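Local coordinates for protein mandalate racemase/muconate lactonizing enzyme (Unidentified, PDB 4E4U) that probably catalyses a reaction of the mandelate racemase/muconate lactonizing enzyme branch of the enolase superfamily, although its substrate is not established, at residues A[113-127]-A[353-366]. Numbering follows the deposited sequence. Where two conformers were deposited one is given.
Sequences VYELLGGRIHERLRS and WEDGYIIPSNEPGL
The start of the first strand of the enolase-superfamily barrel, 125-130, pairs antiparallel through 125-127 with 357-359, the returning strand of a β-hairpin whose type I' turn runs from E354 to Y357. L125 and I358 form the hydrogen-bonded pair, L125 N to I358 O at 2.8 Å and I358 N to L125 O at 2.9 Å, and their CB atoms meet on one face of the sheet. Y357 projects from the other face, and R124, in the loop just before the strand, lays its extended chain across the ring: CD and guanidinium both lie over it, CZ 3.8 Å from the centroid and the two planes only 19° apart, a stacked cation-pi contact. D396 of a third subunit takes both polar ends, forming a salt bridge with R124 NH2 and a hydrogen bond with Y357 OH, which probably fixes the stack at the subunit interface. At the turn, S127 N bonds to G356 O, nearly in line with the C=O although its N-H is bent off a straight bond. In the modelled one of two S127 conformers, OG also reaches G356 O, from above the carbonyl plane, and accepts from W353 NE1 at 2.9 Å. Farther along, P360 packs its CG against L125 CD1 and its CB against Y114 CE2. The Y114 hydroxyl donates to S361 O, which OH reaches at 2.7 Å near the ring plane. V113 N closes the far end on G365 O at 3.0 Å. Helix 314-325 packs against V113, Y114, I358 and P360, helix 88-109 meets V113, and strand 125-130 continues the barrel between parallel strands 162-165 and 333-335.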
# COMPACT_ATOMS: atom_id res chain seq x y z
N VAL A 113 -19.97 36.71 -12.79
CA VAL A 113 -19.09 35.61 -13.12
C VAL A 113 -19.66 34.27 -12.64
O VAL A 113 -19.53 33.25 -13.32
CB VAL A 113 -17.67 35.86 -12.56
CG1 VAL A 113 -16.81 34.60 -12.66
CG2 VAL A 113 -17.02 37.00 -13.33
N TYR A 114 -20.33 34.26 -11.48
CA TYR A 114 -20.90 33.00 -10.99
C TYR A 114 -21.95 32.41 -11.94
O TYR A 114 -22.20 31.20 -11.88
CB TYR A 114 -21.42 33.09 -9.54
CG TYR A 114 -22.51 34.11 -9.28
CD1 TYR A 114 -23.81 33.92 -9.74
CD2 TYR A 114 -22.24 35.26 -8.53
CE1 TYR A 114 -24.80 34.86 -9.48
CE2 TYR A 114 -23.22 36.20 -8.27
CZ TYR A 114 -24.50 36.00 -8.74
OH TYR A 114 -25.47 36.94 -8.49
N GLU A 115 -22.55 33.22 -12.81
CA GLU A 115 -23.49 32.69 -13.79
C GLU A 115 -22.81 32.06 -15.00
O GLU A 115 -23.48 31.44 -15.83
CB GLU A 115 -24.51 33.76 -14.23
CG GLU A 115 -25.37 34.34 -13.10
CD GLU A 115 -26.34 33.33 -12.48
OE1 GLU A 115 -25.94 32.20 -12.15
OE2 GLU A 115 -27.52 33.67 -12.30
N LEU A 116 -21.49 32.20 -15.08
CA LEU A 116 -20.71 31.62 -16.17
C LEU A 116 -19.85 30.44 -15.71
O LEU A 116 -19.41 29.64 -16.53
CB LEU A 116 -19.83 32.69 -16.82
CG LEU A 116 -20.59 33.91 -17.33
CD1 LEU A 116 -19.63 34.96 -17.87
CD2 LEU A 116 -21.58 33.49 -18.40
N LEU A 117 -19.63 30.34 -14.40
CA LEU A 117 -18.78 29.27 -13.85
C LEU A 117 -19.60 28.18 -13.15
O LEU A 117 -19.10 27.48 -12.27
CB LEU A 117 -17.73 29.85 -12.89
CG LEU A 117 -16.47 30.45 -13.53
CD1 LEU A 117 -15.57 31.08 -12.49
CD2 LEU A 117 -15.71 29.38 -14.30
N GLY A 118 -20.86 28.03 -13.54
CA GLY A 118 -21.69 26.96 -13.02
C GLY A 118 -23.06 27.42 -12.59
O GLY A 118 -23.97 26.60 -12.43
N GLY A 119 -23.22 28.72 -12.37
CA GLY A 119 -24.51 29.26 -12.01
C GLY A 119 -24.73 29.31 -10.51
O GLY A 119 -24.17 28.51 -9.74
N ARG A 120 -25.59 30.23 -10.09
CA ARG A 120 -25.91 30.36 -8.68
C ARG A 120 -26.41 29.05 -8.07
O ARG A 120 -27.24 28.36 -8.66
CB ARG A 120 -26.95 31.46 -8.47
CG ARG A 120 -27.30 31.70 -7.00
CD ARG A 120 -28.50 32.60 -6.84
NE ARG A 120 -28.22 34.00 -7.13
CZ ARG A 120 -27.67 34.84 -6.26
NH1 ARG A 120 -27.32 34.41 -5.05
NH2 ARG A 120 -27.46 36.11 -6.59
N ILE A 121 -25.87 28.73 -6.90
CA ILE A 121 -26.40 27.67 -6.05
C ILE A 121 -26.92 28.30 -4.76
O ILE A 121 -28.00 27.94 -4.27
CB ILE A 121 -25.32 26.62 -5.72
CG1 ILE A 121 -24.92 25.88 -6.99
CG2 ILE A 121 -25.80 25.65 -4.64
CD1 ILE A 121 -23.72 25.00 -6.82
N HIS A 122 -26.17 29.25 -4.22
CA HIS A 122 -26.47 29.82 -2.92
C HIS A 122 -27.06 31.21 -3.03
O HIS A 122 -26.54 32.06 -3.76
CB HIS A 122 -25.19 29.87 -2.09
CG HIS A 122 -24.50 28.55 -2.01
ND1 HIS A 122 -24.98 27.51 -1.24
CD2 HIS A 122 -23.40 28.08 -2.64
CE1 HIS A 122 -24.19 26.46 -1.38
NE2 HIS A 122 -23.22 26.78 -2.23
N GLU A 123 -28.14 31.44 -2.30
CA GLU A 123 -28.72 32.77 -2.22
C GLU A 123 -27.90 33.66 -1.29
O GLU A 123 -27.83 34.88 -1.48
CB GLU A 123 -30.17 32.70 -1.77
CG GLU A 123 -31.08 31.95 -2.75
CD GLU A 123 -31.16 32.61 -4.12
OE1 GLU A 123 -30.88 33.82 -4.24
OE2 GLU A 123 -31.51 31.90 -5.09
N ARG A 124 -27.29 33.05 -0.28
CA ARG A 124 -26.38 33.76 0.61
C ARG A 124 -25.31 32.81 1.10
O ARG A 124 -25.48 31.59 1.05
CB ARG A 124 -27.13 34.36 1.79
CG ARG A 124 -27.77 33.33 2.68
CD ARG A 124 -28.74 33.97 3.65
NE ARG A 124 -29.53 32.95 4.33
CZ ARG A 124 -30.19 33.14 5.46
NH1 ARG A 124 -30.16 34.33 6.06
NH2 ARG A 124 -30.88 32.15 6.00
N LEU A 125 -24.21 33.36 1.60
CA LEU A 125 -23.03 32.57 1.92
C LEU A 125 -22.71 32.63 3.40
O LEU A 125 -22.43 33.70 3.94
CB LEU A 125 -21.83 33.08 1.13
CG LEU A 125 -21.96 33.09 -0.38
CD1 LEU A 125 -20.77 33.79 -1.01
CD2 LEU A 125 -22.09 31.67 -0.90
N ARG A 126 -22.73 31.48 4.06
CA ARG A 126 -22.32 31.40 5.45
C ARG A 126 -20.91 31.98 5.58
O ARG A 126 -20.03 31.69 4.77
CB ARG A 126 -22.35 29.95 5.93
CG ARG A 126 -22.08 29.78 7.42
CD ARG A 126 -21.91 28.32 7.78
NE ARG A 126 -21.63 28.16 9.20
CZ ARG A 126 -21.23 27.03 9.77
NH1 ARG A 126 -21.05 25.94 9.03
NH2 ARG A 126 -20.99 26.99 11.08
N SER A 127 -20.70 32.80 6.61
CA SER A 127 -19.40 33.41 6.80
C SER A 127 -18.88 33.28 8.23
O SER A 127 -19.63 32.92 9.14
CB SER A 127 -19.43 34.88 6.38
OG SER A 127 -20.12 35.65 7.34
N TRP A 353 -23.20 42.24 3.90
CA TRP A 353 -23.16 41.24 4.95
C TRP A 353 -24.39 41.44 5.83
O TRP A 353 -24.67 42.56 6.26
CB TRP A 353 -21.89 41.41 5.79
CG TRP A 353 -21.63 40.31 6.79
CD1 TRP A 353 -20.81 39.23 6.63
CD2 TRP A 353 -22.17 40.20 8.12
NE1 TRP A 353 -20.82 38.46 7.76
CE2 TRP A 353 -21.65 39.03 8.69
CE3 TRP A 353 -23.06 40.98 8.87
CZ2 TRP A 353 -21.97 38.62 9.98
CZ3 TRP A 353 -23.38 40.57 10.15
CH2 TRP A 353 -22.84 39.40 10.69
N GLU A 354 -25.12 40.36 6.09
CA GLU A 354 -26.32 40.43 6.93
C GLU A 354 -26.49 39.17 7.75
O GLU A 354 -26.51 38.07 7.20
CB GLU A 354 -27.57 40.57 6.07
CG GLU A 354 -27.68 41.84 5.28
CD GLU A 354 -29.01 41.95 4.56
OE1 GLU A 354 -29.24 42.99 3.93
OE2 GLU A 354 -29.82 41.00 4.63
N ASP A 355 -26.62 39.34 9.07
CA ASP A 355 -27.00 38.26 9.97
C ASP A 355 -26.17 36.99 9.78
O ASP A 355 -26.71 35.88 9.77
CB ASP A 355 -28.49 37.94 9.81
CG ASP A 355 -29.07 37.19 11.00
OD1 ASP A 355 -28.44 37.23 12.08
OD2 ASP A 355 -30.16 36.60 10.87
N GLY A 356 -24.86 37.15 9.60
CA GLY A 356 -23.98 36.00 9.49
C GLY A 356 -23.65 35.57 8.08
O GLY A 356 -22.82 34.68 7.89
N TYR A 357 -24.28 36.19 7.08
CA TYR A 357 -24.10 35.77 5.70
C TYR A 357 -23.65 36.88 4.78
O TYR A 357 -24.01 38.04 4.97
CB TYR A 357 -25.40 35.20 5.13
CG TYR A 357 -26.02 34.09 5.93
CD1 TYR A 357 -26.90 34.38 6.97
CD2 TYR A 357 -25.74 32.76 5.65
CE1 TYR A 357 -27.48 33.38 7.71
CE2 TYR A 357 -26.33 31.74 6.40
CZ TYR A 357 -27.20 32.06 7.42
OH TYR A 357 -27.80 31.09 8.18
N ILE A 358 -22.85 36.52 3.78
CA ILE A 358 -22.55 37.42 2.69
C ILE A 358 -23.64 37.30 1.64
O ILE A 358 -24.04 36.18 1.29
CB ILE A 358 -21.18 37.09 2.08
CG1 ILE A 358 -20.09 37.32 3.11
CG2 ILE A 358 -20.94 37.92 0.82
CD1 ILE A 358 -18.77 36.64 2.77
N ILE A 359 -24.12 38.43 1.13
CA ILE A 359 -25.12 38.43 0.07
C ILE A 359 -24.43 38.77 -1.25
O ILE A 359 -24.01 39.90 -1.44
CB ILE A 359 -26.20 39.49 0.34
CG1 ILE A 359 -26.74 39.37 1.77
CG2 ILE A 359 -27.30 39.41 -0.72
CD1 ILE A 359 -27.33 38.01 2.09
N PRO A 360 -24.31 37.78 -2.15
CA PRO A 360 -23.58 38.03 -3.41
C PRO A 360 -24.20 39.12 -4.26
O PRO A 360 -25.42 39.27 -4.32
CB PRO A 360 -23.68 36.69 -4.14
CG PRO A 360 -23.88 35.68 -3.05
CD PRO A 360 -24.73 36.38 -2.03
N SER A 361 -23.35 39.89 -4.93
CA SER A 361 -23.80 40.90 -5.88
C SER A 361 -24.56 40.28 -7.05
O SER A 361 -24.29 39.14 -7.43
CB SER A 361 -22.59 41.68 -6.41
OG SER A 361 -22.97 42.60 -7.41
N ASN A 362 -25.51 41.02 -7.61
CA ASN A 362 -26.19 40.62 -8.83
C ASN A 362 -25.64 41.37 -10.05
O ASN A 362 -26.14 41.21 -11.17
CB ASN A 362 -27.70 40.86 -8.70
CG ASN A 362 -28.33 39.97 -7.65
OD1 ASN A 362 -28.07 38.77 -7.60
ND2 ASN A 362 -29.16 40.56 -6.79
N GLU A 363 -24.61 42.18 -9.82
CA GLU A 363 -24.02 42.98 -10.89
C GLU A 363 -23.10 42.16 -11.78
O GLU A 363 -22.58 41.12 -11.36
CB GLU A 363 -23.28 44.18 -10.29
CG GLU A 363 -24.22 45.21 -9.68
CD GLU A 363 -25.35 45.60 -10.63
OE1 GLU A 363 -25.07 46.20 -11.68
OE2 GLU A 363 -26.53 45.28 -10.32
N PRO A 364 -22.90 42.61 -13.03
CA PRO A 364 -22.02 41.86 -13.95
C PRO A 364 -20.57 41.81 -13.48
O PRO A 364 -20.10 42.69 -12.75
CB PRO A 364 -22.13 42.65 -15.26
CG PRO A 364 -23.46 43.35 -15.17
CD PRO A 364 -23.60 43.72 -13.72
N GLY A 365 -19.87 40.76 -13.90
CA GLY A 365 -18.46 40.62 -13.55
C GLY A 365 -18.28 40.18 -12.12
O GLY A 365 -19.03 39.35 -11.61
N LEU A 366 -17.27 40.75 -11.45
CA LEU A 366 -17.00 40.39 -10.06
C LEU A 366 -17.92 41.13 -9.08
O LEU A 366 -17.91 40.82 -7.89
CB LEU A 366 -15.55 40.70 -9.71
CG LEU A 366 -14.46 39.96 -10.48
CD1 LEU A 366 -13.08 40.45 -10.04
CD2 LEU A 366 -14.58 38.45 -10.32
O HOH W 1 -27.36 37.42 -4.21
O HOH W 2 -28.74 36.89 5.75
O HOH W 3 -22.16 32.79 9.87